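Local coordinates for B-type Cna protein (Enterococcus faecium, PDB 6FWY), which is of unknown function but, as the thioester domain of a cell-wall-anchored surface protein, probably serves covalent attachment to host surfaces, at residues A12-T17 against G66-K71; D76-M81 against L108-L113; P155-S160 against V241-P246; T184-L189 against N211-L216; N245-D250 against I262-T267. All blocks are in the same frame, centred on the assembly; numbering follows the deposited sequence.

Interaction 1. Residues A12-T17 against G66-K71; sequences AKFIET and GSLKYK
A short antiparallel ladder between strand 11-21 and strand 67-73 opens at Ala12 and Leu68, a hydrogen-bonded pair whose two backbones exchange both bonds. Ala12 N donates to Leu68 O at 3.0 Å, lying in the carbonyl plane, and Leu68 N returns a bond of 2.9 Å to Ala12 O, nearly straight out from the C=O. The CA-H of Ser67 also points at Ala12 O, adding a weaker contact at 3.4 Å between Ser67 CA and that oxygen. Beyond this rung the chains part, their directions standing at 141°, and a water fills in for the lost bonding: it accepts from Phe14 N at 2.7 Å and is hydrogen-bonded to Gly66 O at 2.6 Å. The join lies in the large antiparallel sheet, where strand 67-73 has strand 231-250 as its other neighbour and Phe249 of that strand packs on both Ala12 and Leu68. Phe14 CG lies anti to the carbonyl carbon (chi1 -61°), and the ring beyond it brings CE2 to 4.2 Å from Leu68 CD2; the two side chains cross at about a right angle. The same ring meets that of Phe42 with the planes nearly perpendicular. Gly66, leaving helix 62-65 with positive phi, turns the chain into strand 67-73, while the aliphatic part of Lys13 passes loosely by its carbonyl oxygen on the more exposed side.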
# COMPACT_ATOMS: atom_id res chain seq x y z
N ALA A 12 -10.18 12.88 3.00
CA ALA A 12 -10.57 12.37 1.68
C ALA A 12 -11.98 12.84 1.36
O ALA A 12 -12.81 13.04 2.25
CB ALA A 12 -10.50 10.84 1.63
N LYS A 13 -12.23 13.06 0.08
CA LYS A 13 -13.50 13.55 -0.46
C LYS A 13 -13.96 12.52 -1.47
O LYS A 13 -13.20 12.13 -2.36
CB LYS A 13 -13.29 14.90 -1.16
CG LYS A 13 -14.42 15.35 -2.08
CD LYS A 13 -15.38 16.36 -1.45
CE LYS A 13 -16.06 17.22 -2.51
NZ LYS A 13 -17.31 17.81 -1.95
N PHE A 14 -15.22 12.11 -1.33
CA PHE A 14 -15.76 11.04 -2.16
C PHE A 14 -16.91 11.54 -3.03
O PHE A 14 -17.65 12.46 -2.66
CB PHE A 14 -16.22 9.88 -1.30
CG PHE A 14 -15.12 9.26 -0.50
CD1 PHE A 14 -14.27 8.30 -1.07
CD2 PHE A 14 -14.93 9.60 0.84
CE1 PHE A 14 -13.26 7.72 -0.34
CE2 PHE A 14 -13.90 9.03 1.58
CZ PHE A 14 -13.06 8.09 0.98
N ILE A 15 -17.06 10.88 -4.18
CA ILE A 15 -17.97 11.30 -5.24
C ILE A 15 -18.65 10.04 -5.73
O ILE A 15 -17.99 9.03 -5.91
CB ILE A 15 -17.19 11.94 -6.40
CG1 ILE A 15 -16.45 13.20 -5.94
CG2 ILE A 15 -18.12 12.27 -7.56
CD1 ILE A 15 -15.28 13.60 -6.82
N GLU A 16 -19.96 10.11 -5.96
CA GLU A 16 -20.74 8.99 -6.53
C GLU A 16 -20.41 8.82 -8.01
O GLU A 16 -20.27 9.82 -8.72
CB GLU A 16 -22.23 9.28 -6.42
CG GLU A 16 -22.78 9.42 -4.97
CD GLU A 16 -23.22 8.11 -4.36
OE1 GLU A 16 -22.58 7.06 -4.64
OE2 GLU A 16 -24.20 8.10 -3.59
N THR A 17 -20.27 7.58 -8.47
CA THR A 17 -20.03 7.30 -9.91
C THR A 17 -21.32 7.24 -10.73
O THR A 17 -21.26 7.29 -11.96
CB THR A 17 -19.32 5.95 -10.13
OG1 THR A 17 -20.17 4.87 -9.71
CG2 THR A 17 -18.02 5.89 -9.37
N GLY A 66 -19.12 16.26 2.86
CA GLY A 66 -17.90 17.05 2.67
C GLY A 66 -16.71 16.13 2.68
O GLY A 66 -16.82 14.97 2.23
N SER A 67 -15.62 16.59 3.24
CA SER A 67 -14.46 15.73 3.51
C SER A 67 -14.67 14.91 4.80
O SER A 67 -15.22 15.40 5.78
CB SER A 67 -13.14 16.54 3.60
OG SER A 67 -13.26 17.88 4.00
N LEU A 68 -14.21 13.66 4.74
CA LEU A 68 -14.09 12.80 5.92
C LEU A 68 -12.63 12.86 6.40
O LEU A 68 -11.71 12.69 5.60
CB LEU A 68 -14.43 11.36 5.54
CG LEU A 68 -15.90 10.95 5.44
CD1 LEU A 68 -16.62 11.69 4.36
CD2 LEU A 68 -16.00 9.46 5.15
N LYS A 69 -12.43 13.08 7.69
CA LYS A 69 -11.07 13.12 8.27
C LYS A 69 -10.50 11.71 8.36
O LYS A 69 -11.25 10.72 8.41
CB LYS A 69 -11.15 13.75 9.66
CG LYS A 69 -9.88 14.15 10.37
CD LYS A 69 -10.23 14.36 11.86
CE LYS A 69 -9.02 14.69 12.73
NZ LYS A 69 -9.01 13.99 14.06
N TYR A 70 -9.17 11.63 8.34
CA TYR A 70 -8.42 10.38 8.50
C TYR A 70 -8.82 9.67 9.79
O TYR A 70 -8.97 10.30 10.83
CB TYR A 70 -6.92 10.65 8.53
CG TYR A 70 -6.06 9.45 8.82
CD1 TYR A 70 -5.96 8.43 7.89
CD2 TYR A 70 -5.36 9.32 10.02
CE1 TYR A 70 -5.16 7.31 8.13
CE2 TYR A 70 -4.55 8.21 10.26
CZ TYR A 70 -4.46 7.20 9.32
OH TYR A 70 -3.70 6.07 9.53
N LYS A 71 -9.01 8.35 9.70
CA LYS A 71 -9.36 7.54 10.85
C LYS A 71 -8.23 6.57 11.22
O LYS A 71 -7.82 6.52 12.37
CB LYS A 71 -10.64 6.76 10.57
CG LYS A 71 -11.14 5.93 11.73
CD LYS A 71 -12.40 5.18 11.28
CE LYS A 71 -12.72 3.95 12.12
NZ LYS A 71 -13.21 4.30 13.48
O HOH W 1 -16.89 12.94 0.68

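Interaction 2. Residues D76-M81 against L108-L113; sequences DEFYRM and LVSWVL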
# COMPACT_ATOMS: atom_id res chain seq x y z
N ASP A 76 -3.69 -5.50 6.32
CA ASP A 76 -3.26 -6.29 5.17
C ASP A 76 -4.44 -6.98 4.46
O ASP A 76 -4.42 -7.16 3.24
CB ASP A 76 -2.21 -7.32 5.60
CG ASP A 76 -0.88 -6.68 6.03
OD1 ASP A 76 -0.68 -5.45 5.79
OD2 ASP A 76 -0.04 -7.41 6.62
N GLU A 77 -5.47 -7.34 5.21
CA GLU A 77 -6.68 -7.94 4.63
C GLU A 77 -7.34 -6.95 3.66
O GLU A 77 -7.69 -7.32 2.55
CB GLU A 77 -7.67 -8.40 5.72
CG GLU A 77 -7.11 -9.45 6.68
CD GLU A 77 -8.15 -9.96 7.68
OE1 GLU A 77 -9.01 -9.17 8.12
OE2 GLU A 77 -8.12 -11.18 8.01
N PHE A 78 -7.51 -5.71 4.10
CA PHE A 78 -8.07 -4.66 3.24
C PHE A 78 -7.15 -4.34 2.04
O PHE A 78 -7.63 -4.13 0.94
CB PHE A 78 -8.42 -3.39 4.04
CG PHE A 78 -9.75 -3.47 4.75
CD1 PHE A 78 -10.93 -3.28 4.04
CD2 PHE A 78 -9.83 -3.77 6.10
CE1 PHE A 78 -12.18 -3.40 4.67
CE2 PHE A 78 -11.08 -3.89 6.74
CZ PHE A 78 -12.25 -3.68 6.04
N TYR A 79 -5.83 -4.33 2.25
CA TYR A 79 -4.89 -4.18 1.13
C TYR A 79 -5.16 -5.21 0.07
O TYR A 79 -5.35 -4.88 -1.08
CB TYR A 79 -3.43 -4.30 1.61
CG TYR A 79 -2.43 -4.33 0.48
CD1 TYR A 79 -2.08 -3.17 -0.22
CD2 TYR A 79 -1.82 -5.53 0.10
CE1 TYR A 79 -1.16 -3.22 -1.27
CE2 TYR A 79 -0.92 -5.60 -0.94
CZ TYR A 79 -0.59 -4.44 -1.62
OH TYR A 79 0.32 -4.50 -2.64
N ARG A 80 -5.22 -6.48 0.49
CA ARG A 80 -5.46 -7.57 -0.44
C ARG A 80 -6.84 -7.54 -1.09
O ARG A 80 -6.96 -7.93 -2.24
CB ARG A 80 -5.22 -8.91 0.26
CG ARG A 80 -3.74 -9.20 0.46
CD ARG A 80 -3.49 -10.64 0.86
NE ARG A 80 -4.03 -10.94 2.19
CZ ARG A 80 -3.41 -10.73 3.36
NH1 ARG A 80 -2.17 -10.21 3.42
NH2 ARG A 80 -4.05 -11.07 4.48
N MET A 81 -7.85 -7.06 -0.37
CA MET A 81 -9.18 -6.91 -0.96
C MET A 81 -9.10 -6.01 -2.20
O MET A 81 -9.66 -6.35 -3.24
CB MET A 81 -10.18 -6.33 0.04
CG MET A 81 -11.58 -6.09 -0.52
SD MET A 81 -12.58 -5.05 0.57
CE MET A 81 -11.94 -3.40 0.19
N LEU A 108 -19.02 -6.59 -0.71
CA LEU A 108 -19.46 -7.63 0.22
C LEU A 108 -18.28 -8.08 1.10
O LEU A 108 -18.41 -8.15 2.31
CB LEU A 108 -20.08 -8.78 -0.57
CG LEU A 108 -20.84 -9.88 0.16
CD1 LEU A 108 -21.93 -9.35 1.10
CD2 LEU A 108 -21.42 -10.77 -0.93
N VAL A 109 -17.12 -8.31 0.49
CA VAL A 109 -15.87 -8.57 1.22
C VAL A 109 -15.56 -7.43 2.22
O VAL A 109 -15.29 -7.69 3.39
CB VAL A 109 -14.66 -8.77 0.27
CG1 VAL A 109 -13.34 -8.84 1.04
CG2 VAL A 109 -14.87 -10.02 -0.54
N SER A 110 -15.62 -6.20 1.76
CA SER A 110 -15.41 -5.06 2.65
C SER A 110 -16.32 -5.08 3.90
O SER A 110 -15.85 -4.87 5.02
CB SER A 110 -15.61 -3.74 1.89
OG SER A 110 -15.29 -2.63 2.71
N TRP A 111 -17.61 -5.33 3.70
CA TRP A 111 -18.57 -5.37 4.80
C TRP A 111 -18.23 -6.46 5.82
O TRP A 111 -18.28 -6.23 7.02
CB TRP A 111 -20.00 -5.56 4.29
CG TRP A 111 -20.68 -4.31 3.74
CD1 TRP A 111 -20.53 -3.02 4.18
CD2 TRP A 111 -21.64 -4.26 2.68
NE1 TRP A 111 -21.35 -2.19 3.47
CE2 TRP A 111 -22.03 -2.91 2.54
CE3 TRP A 111 -22.20 -5.21 1.83
CZ2 TRP A 111 -22.95 -2.49 1.58
CZ3 TRP A 111 -23.13 -4.81 0.89
CH2 TRP A 111 -23.49 -3.47 0.76
N VAL A 112 -17.86 -7.64 5.32
CA VAL A 112 -17.47 -8.78 6.16
C VAL A 112 -16.17 -8.49 6.90
O VAL A 112 -16.10 -8.66 8.10
CB VAL A 112 -17.37 -10.07 5.33
CG1 VAL A 112 -16.82 -11.23 6.17
CG2 VAL A 112 -18.75 -10.43 4.78
N LEU A 113 -15.15 -8.02 6.20
CA LEU A 113 -13.87 -7.65 6.83
C LEU A 113 -14.02 -6.60 7.90
O LEU A 113 -13.33 -6.65 8.90
CB LEU A 113 -12.83 -7.18 5.79
CG LEU A 113 -12.28 -8.18 4.77
CD1 LEU A 113 -11.22 -7.52 3.89
CD2 LEU A 113 -11.69 -9.40 5.46
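Leu113 is the main bump of this contact, pushed from helix 99-113 into a hollow of helix 76-84 formed by Glu77, Phe78 and Met81. The helices run antiparallel, at 176°, with axes 10.6 Å apart. Leu113 CD1 stands over the centre of the Phe78 ring, 4.2 Å from its centroid and 8° off the normal, a CH-pi contact. The base of the same side chain reaches the ring rim, with CB 3.6 Å from Phe78 CZ, whereas CD2 lies against the Glu77 side chain. Met81 makes the reverse bump. Its CG is anti to the backbone N (chi1 178°), which carries CG to 3.6 Å from Val109 CG1 and lays SD against the backbone and CB of Ser110, 3.6 Å from Ser110 CB. The hydroxyl of Ser110 meets the edge of the Phe78 ring in its plane, 3.8 Å from CE1. Behind Val109, Phe141 and Ile144 of helix 131-150 close the core. No hydrogen bond joins the two segments: Glu77 OE2 pairs with Lys149 and Ser110 OG bonds Cys52 O, so the grip between these helix turns is one of shape and apolar contact.

Interaction 3. Residues P155-S160 against V241-P246; sequences PNTEFS and VSTTNP
Pro155 meets Asn245 where the linker between helix 131-150 and strand 159-169 runs alongside strand 231-250, the long strand of the larger antiparallel sheet. Its ring lies against the flat end of the Asn245 side chain, Pro155 CB being 3.8 Å from Asn245 CG. Asp76 and Tyr79 of helix 76-84 pack on the same proline, wedging the start of the linker between helix and sheet. The proline carbonyl then turns to a water, which donates to Pro155 O at 2.7 Å and to Thr243 OG1 at 3.1 Å, bridging a gap in which the two oxygens stay 3.9 Å apart. Lys183 NZ is a second common partner, hydrogen-bonded to Pro155 O, Thr243 OG1 and Thr157 OG1, and its charge would be expected to stabilise this cluster of oxygens. Two residues on, Thr157 points back at the strand and meets Val241 tip to tip. The hydroxyl of Thr157 is also held by Glu266 OE1 from strand 258-277, so its polar branch is satisfied although the residue is buried. No direct hydrogen bond links the segments, and the linker is thus joined to the strand by a water, a lysine and van der Waals contacts. Val241 CG2 sits between its own backbone N and carbonyl carbon (chi1 of CG1 -57°), and from there it touches both branches of Thr157, at 3.9 Å from OG1 and 3.9 Å from CG2.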
# COMPACT_ATOMS: atom_id res chain seq x y z
N PRO A 155 1.45 -4.37 1.79
CA PRO A 155 2.05 -3.15 1.21
C PRO A 155 3.50 -2.86 1.67
O PRO A 155 3.98 -1.73 1.50
CB PRO A 155 1.08 -2.06 1.69
CG PRO A 155 0.59 -2.57 3.00
CD PRO A 155 0.48 -4.05 2.86
N ASN A 156 4.18 -3.84 2.24
CA ASN A 156 5.53 -3.70 2.74
C ASN A 156 6.51 -3.11 1.70
O ASN A 156 6.50 -3.48 0.53
CB ASN A 156 6.06 -5.06 3.24
CG ASN A 156 7.50 -5.00 3.74
OD1 ASN A 156 7.76 -4.43 4.78
ND2 ASN A 156 8.44 -5.59 2.98
N THR A 157 7.31 -2.15 2.16
CA THR A 157 8.41 -1.57 1.39
C THR A 157 9.66 -2.38 1.72
O THR A 157 10.04 -2.47 2.88
CB THR A 157 8.60 -0.08 1.74
OG1 THR A 157 7.47 0.66 1.27
CG2 THR A 157 9.86 0.51 1.07
N GLU A 158 10.25 -3.00 0.71
CA GLU A 158 11.55 -3.63 0.82
C GLU A 158 12.59 -2.56 0.49
O GLU A 158 12.43 -1.81 -0.49
CB GLU A 158 11.70 -4.78 -0.18
CG GLU A 158 10.69 -5.91 -0.05
CD GLU A 158 10.73 -6.89 -1.24
OE1 GLU A 158 11.45 -6.61 -2.24
OE2 GLU A 158 10.05 -7.96 -1.19
N PHE A 159 13.65 -2.48 1.29
CA PHE A 159 14.79 -1.61 0.99
C PHE A 159 16.08 -2.20 1.54
O PHE A 159 16.15 -2.60 2.71
CB PHE A 159 14.55 -0.20 1.54
CG PHE A 159 15.73 0.71 1.40
CD1 PHE A 159 16.37 0.87 0.17
CD2 PHE A 159 16.18 1.43 2.49
CE1 PHE A 159 17.46 1.72 0.03
CE2 PHE A 159 17.27 2.27 2.36
CZ PHE A 159 17.91 2.43 1.13
N SER A 160 17.11 -2.23 0.70
CA SER A 160 18.41 -2.72 1.11
C SER A 160 19.55 -1.99 0.39
O SER A 160 19.42 -1.56 -0.76
CB SER A 160 18.51 -4.22 0.84
OG SER A 160 18.43 -4.48 -0.55
N VAL A 241 10.17 6.76 -0.40
CA VAL A 241 9.48 6.11 -1.49
C VAL A 241 8.03 6.53 -1.58
O VAL A 241 7.46 7.11 -0.66
CB VAL A 241 9.55 4.57 -1.38
CG1 VAL A 241 11.00 4.11 -1.33
CG2 VAL A 241 8.76 4.04 -0.18
N SER A 242 7.46 6.24 -2.73
CA SER A 242 6.06 6.39 -2.99
C SER A 242 5.43 5.03 -2.68
O SER A 242 6.00 4.00 -3.06
CB SER A 242 5.87 6.75 -4.45
OG SER A 242 4.54 7.09 -4.69
N THR A 243 4.31 5.01 -1.97
CA THR A 243 3.61 3.78 -1.64
C THR A 243 2.10 4.01 -1.68
O THR A 243 1.62 5.07 -1.28
CB THR A 243 4.08 3.21 -0.27
OG1 THR A 243 3.64 1.85 -0.09
CG2 THR A 243 3.59 4.08 0.95
N THR A 244 1.36 3.03 -2.20
CA THR A 244 -0.11 3.09 -2.28
C THR A 244 -0.70 2.05 -1.32
O THR A 244 -0.63 0.84 -1.57
CB THR A 244 -0.59 2.94 -3.74
OG1 THR A 244 -0.02 4.01 -4.53
CG2 THR A 244 -2.10 3.05 -3.88
N ASN A 245 -1.25 2.54 -0.19
CA ASN A 245 -1.76 1.71 0.92
C ASN A 245 -3.24 2.05 1.22
O ASN A 245 -3.70 3.14 0.88
CB ASN A 245 -0.95 1.98 2.21
CG ASN A 245 0.56 1.73 2.04
OD1 ASN A 245 1.04 1.40 0.95
ND2 ASN A 245 1.29 1.88 3.11
N PRO A 246 -3.97 1.12 1.85
CA PRO A 246 -5.36 1.40 2.18
C PRO A 246 -5.50 2.19 3.46
O PRO A 246 -4.85 1.86 4.45
CB PRO A 246 -5.98 0.00 2.35
CG PRO A 246 -4.86 -0.82 2.85
CD PRO A 246 -3.63 -0.28 2.15
O HOH W 2 3.99 0.69 2.77

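Interaction 4. Residues T184-L189 against N211-L216; sequences TGNAKL and NNTVKL
Ala187 and Val214 face each other as a hydrogen-bonded pair of antiparallel strands, with their side chains on the same side of the sheet: Ala187 CB touches Val214 CG2 at 3.9 Å. Leu216 flanks the alanine, laying CD2 4.0 Å from Ala187 CB and CD1 along the backbone of Gly185. At the other end Leu189 crosses Val214 at about a right angle; its CG, anti to the carbonyl carbon (chi1 -55°), sends CD1 to 4.1 Å from Val214 CG1. Lys188 and Thr213 pair on the opposite face, where the amide of Asn186 slants over the methyl of Thr213, CG lying 3.8 Å from Thr213 CG2. Three nearly straight backbone bonds lock this register: Ala187 N to Val214 O, Val214 N to Ala187 O, and Leu189 N to Asn212 O, the last at 2.9 Å and 175° at the hydrogen. Ahead of the pairing the chain is curled by an Asx turn, Thr213 N donating to Asn211 OD1 at 3.2 Å from above the amide plane, while Thr213 OG1 bonds Asn211 O. Strand 185-191 pairs on its other edge with strand 231-250, by bonds such as that between Asn186 and Asn240, and the apolar face looks across to the smaller five-stranded sheet: Phe159 covers Ala187 and Leu216, Ile161 packs on Leu189, and Phe220 of strand 218-225 rests on Leu189 and Val214.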
# COMPACT_ATOMS: atom_id res chain seq x y z
N THR A 184 9.37 2.95 -5.89
CA THR A 184 10.13 4.00 -6.57
C THR A 184 10.37 5.18 -5.62
O THR A 184 9.53 5.48 -4.74
CB THR A 184 9.43 4.47 -7.88
OG1 THR A 184 8.27 5.26 -7.58
CG2 THR A 184 8.97 3.28 -8.76
N GLY A 185 11.52 5.82 -5.79
CA GLY A 185 11.96 6.93 -4.95
C GLY A 185 13.48 7.04 -4.94
O GLY A 185 14.12 6.78 -5.95
N ASN A 186 14.04 7.43 -3.80
CA ASN A 186 15.51 7.53 -3.62
C ASN A 186 15.85 7.29 -2.16
O ASN A 186 14.95 7.10 -1.34
CB ASN A 186 16.06 8.90 -4.11
CG ASN A 186 15.44 10.08 -3.40
OD1 ASN A 186 15.14 10.04 -2.21
ND2 ASN A 186 15.26 11.15 -4.13
N ALA A 187 17.14 7.30 -1.85
CA ALA A 187 17.61 7.16 -0.47
C ALA A 187 18.64 8.22 -0.12
O ALA A 187 19.40 8.69 -0.97
CB ALA A 187 18.18 5.77 -0.25
N LYS A 188 18.64 8.57 1.16
CA LYS A 188 19.57 9.52 1.76
C LYS A 188 20.54 8.75 2.64
O LYS A 188 20.12 7.96 3.49
CB LYS A 188 18.80 10.54 2.61
CG LYS A 188 19.67 11.45 3.48
CD LYS A 188 19.02 12.79 3.79
CE LYS A 188 20.10 13.82 4.06
NZ LYS A 188 19.74 14.62 5.26
N LEU A 189 21.84 8.99 2.46
CA LEU A 189 22.85 8.37 3.31
C LEU A 189 23.07 9.18 4.58
O LEU A 189 23.16 10.41 4.52
CB LEU A 189 24.16 8.22 2.53
CG LEU A 189 24.06 7.45 1.21
CD1 LEU A 189 25.45 7.25 0.64
CD2 LEU A 189 23.39 6.07 1.41
N ASN A 211 24.99 15.65 -2.56
CA ASN A 211 23.82 15.90 -1.74
C ASN A 211 23.42 14.65 -0.92
O ASN A 211 22.30 14.56 -0.45
CB ASN A 211 22.68 16.43 -2.62
CG ASN A 211 22.15 15.39 -3.62
OD1 ASN A 211 22.63 14.26 -3.72
ND2 ASN A 211 21.15 15.79 -4.39
N ASN A 212 24.35 13.71 -0.76
CA ASN A 212 24.17 12.43 -0.04
C ASN A 212 22.98 11.57 -0.49
O ASN A 212 22.50 10.74 0.27
CB ASN A 212 24.13 12.64 1.49
CG ASN A 212 25.51 12.92 2.08
OD1 ASN A 212 25.75 14.01 2.59
ND2 ASN A 212 26.44 11.97 1.97
N THR A 213 22.54 11.73 -1.74
CA THR A 213 21.35 11.04 -2.24
C THR A 213 21.73 10.02 -3.31
O THR A 213 22.54 10.31 -4.17
CB THR A 213 20.32 12.07 -2.77
OG1 THR A 213 20.08 13.04 -1.75
CG2 THR A 213 18.98 11.40 -3.13
N VAL A 214 21.16 8.82 -3.23
CA VAL A 214 21.43 7.73 -4.17
C VAL A 214 20.13 7.22 -4.77
O VAL A 214 19.04 7.42 -4.21
CB VAL A 214 22.20 6.55 -3.52
CG1 VAL A 214 23.54 7.01 -2.97
CG2 VAL A 214 21.41 5.89 -2.40
N LYS A 215 20.25 6.56 -5.91
CA LYS A 215 19.10 5.96 -6.56
C LYS A 215 18.85 4.57 -6.00
O LYS A 215 19.75 3.95 -5.48
CB LYS A 215 19.33 5.91 -8.07
CG LYS A 215 19.20 7.28 -8.70
CD LYS A 215 20.00 7.39 -9.99
CE LYS A 215 19.53 8.56 -10.85
NZ LYS A 215 18.37 8.17 -11.72
N LEU A 216 17.59 4.14 -6.11
CA LEU A 216 17.16 2.77 -5.76
C LEU A 216 17.27 1.87 -6.99
O LEU A 216 17.04 2.32 -8.11
CB LEU A 216 15.71 2.77 -5.28
CG LEU A 216 15.39 3.70 -4.13
CD1 LEU A 216 13.93 3.51 -3.70
CD2 LEU A 216 16.31 3.46 -2.96

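Interaction 5. Residues N245-D250 against I262-T267; sequences NPFTFD and ITTSET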
# COMPACT_ATOMS: atom_id res chain seq x y z
N ASN A 245 -1.25 2.54 -0.19
CA ASN A 245 -1.76 1.71 0.92
C ASN A 245 -3.24 2.05 1.22
O ASN A 245 -3.70 3.14 0.88
CB ASN A 245 -0.95 1.98 2.21
CG ASN A 245 0.56 1.73 2.04
OD1 ASN A 245 1.04 1.40 0.95
ND2 ASN A 245 1.29 1.88 3.11
N PRO A 246 -3.97 1.12 1.85
CA PRO A 246 -5.36 1.40 2.18
C PRO A 246 -5.50 2.19 3.46
O PRO A 246 -4.85 1.86 4.45
CB PRO A 246 -5.98 0.00 2.35
CG PRO A 246 -4.86 -0.82 2.85
CD PRO A 246 -3.63 -0.28 2.15
N PHE A 247 -6.36 3.20 3.45
CA PHE A 247 -6.64 4.02 4.64
C PHE A 247 -8.14 4.17 4.85
O PHE A 247 -8.92 4.17 3.90
CB PHE A 247 -5.97 5.39 4.52
CG PHE A 247 -4.47 5.31 4.43
CD1 PHE A 247 -3.69 5.10 5.56
CD2 PHE A 247 -3.84 5.42 3.20
CE1 PHE A 247 -2.32 5.01 5.47
CE2 PHE A 247 -2.45 5.37 3.09
CZ PHE A 247 -1.68 5.16 4.23
N THR A 248 -8.53 4.29 6.12
CA THR A 248 -9.93 4.45 6.49
C THR A 248 -10.20 5.87 6.91
O THR A 248 -9.33 6.54 7.49
CB THR A 248 -10.31 3.54 7.67
OG1 THR A 248 -9.52 3.91 8.81
CG2 THR A 248 -10.06 2.07 7.32
N PHE A 249 -11.42 6.32 6.61
CA PHE A 249 -11.87 7.67 6.90
C PHE A 249 -13.18 7.72 7.68
O PHE A 249 -14.04 6.86 7.52
CB PHE A 249 -11.96 8.46 5.60
CG PHE A 249 -10.63 8.66 4.95
CD1 PHE A 249 -9.75 9.66 5.37
CD2 PHE A 249 -10.20 7.77 3.98
CE1 PHE A 249 -8.52 9.81 4.78
CE2 PHE A 249 -8.94 7.90 3.40
CZ PHE A 249 -8.11 8.94 3.81
N ASP A 250 -13.31 8.77 8.49
CA ASP A 250 -14.33 8.85 9.52
C ASP A 250 -15.61 9.50 9.01
O ASP A 250 -15.63 10.68 8.73
CB ASP A 250 -13.74 9.60 10.71
CG ASP A 250 -14.64 9.63 11.95
OD1 ASP A 250 -15.80 9.18 11.94
OD2 ASP A 250 -14.16 10.19 12.95
N ILE A 262 -4.68 5.02 -1.12
CA ILE A 262 -4.06 6.33 -1.31
C ILE A 262 -2.56 6.22 -1.50
O ILE A 262 -1.87 5.54 -0.74
CB ILE A 262 -4.39 7.28 -0.14
CG1 ILE A 262 -5.91 7.49 -0.08
CG2 ILE A 262 -3.66 8.62 -0.29
CD1 ILE A 262 -6.39 8.28 1.10
N THR A 263 -2.07 6.92 -2.52
CA THR A 263 -0.64 7.06 -2.79
C THR A 263 -0.10 8.09 -1.79
O THR A 263 -0.60 9.20 -1.72
CB THR A 263 -0.39 7.46 -4.26
OG1 THR A 263 -0.96 6.46 -5.11
CG2 THR A 263 1.10 7.61 -4.60
N THR A 264 0.88 7.68 -1.00
CA THR A 264 1.54 8.56 -0.03
C THR A 264 3.05 8.25 -0.02
O THR A 264 3.53 7.50 -0.87
CB THR A 264 0.90 8.43 1.38
OG1 THR A 264 1.50 9.38 2.29
CG2 THR A 264 1.03 6.96 1.93
N SER A 265 3.80 8.85 0.90
CA SER A 265 5.25 8.58 1.04
C SER A 265 5.52 7.71 2.25
O SER A 265 4.70 7.65 3.19
CB SER A 265 6.05 9.88 1.17
OG SER A 265 5.48 10.71 2.15
N GLU A 266 6.66 7.02 2.21
CA GLU A 266 7.18 6.25 3.33
C GLU A 266 8.70 6.40 3.41
O GLU A 266 9.38 6.36 2.39
CB GLU A 266 6.81 4.76 3.18
CG GLU A 266 7.36 3.84 4.27
CD GLU A 266 7.00 2.38 4.04
OE1 GLU A 266 6.34 2.06 3.02
OE2 GLU A 266 7.33 1.52 4.91
N THR A 267 9.22 6.56 4.63
CA THR A 267 10.66 6.49 4.89
C THR A 267 11.01 5.15 5.57
O THR A 267 10.26 4.67 6.40
CB THR A 267 11.15 7.63 5.79
OG1 THR A 267 10.37 7.65 7.00
CG2 THR A 267 11.05 8.99 5.10
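Phe247 and Phe249 both present ring edges to Ile262, across the beta hairpin made by strands 231-250 and 258-277. Near the plane of the Phe247 ring lie Ile262 CB, 3.9 Å from CD2, and Ile262 O, 3.9 Å from CE2, while Thr264 CG2 comes at a slant to CZ at 4.0 Å. The Phe249 ring is approached end-on by the isoleucine, which extends toward it from the opposite direction. Ile262 CG1 is anti to the carbonyl carbon (chi1 -62°) and the chain runs on straight to CD1, so one branch serves the second ring while CB serves the first. The backbone meets at a single rung, Asn245 with Ile262, an antiparallel hydrogen-bonded pair. Ile262 N donates to Asn245 O at 2.9 Å and 174°; the return bond, Asn245 N to Ile262 O, is longer at 3.1 Å and comes from above the carbonyl plane. From this rung the segments run apart at 105°, and Phe247 and Phe249 continue the hairpin by pairing with Val260 and Ala258. Val6 of strand 5-6 packs against Phe247 and Thr264, whose hydroxyl bonds Thr7 O. The closest contact between side chains is Ile262 CD1 at the edge of the Phe249 ring, 3.3 Å from Phe249 CZ.

Along the chain interactions 1 and 2 come first, in series; interaction 3 then closes a loop in which interaction 4 is nested, and interaction 5 starts on Asn245 and Pro246, where interaction 3 ends. Strand 231-250 ties most of them together: it carries interactions 3 and 5, whose centres lie about 10 Å apart, and pairs with strand 67-73 of interaction 1 and strand 185-191 of interaction 4. Interaction 2 stands outside the sheet but touches interactions 3 and 5, chiefly through Tyr79. Interactions 2 and 4, with centres about 34 Å apart, lie on opposite sides of the chain's centre; strand 231-250 links the helical part to the distal strands of an elongated molecule whose class has a slipknot topology.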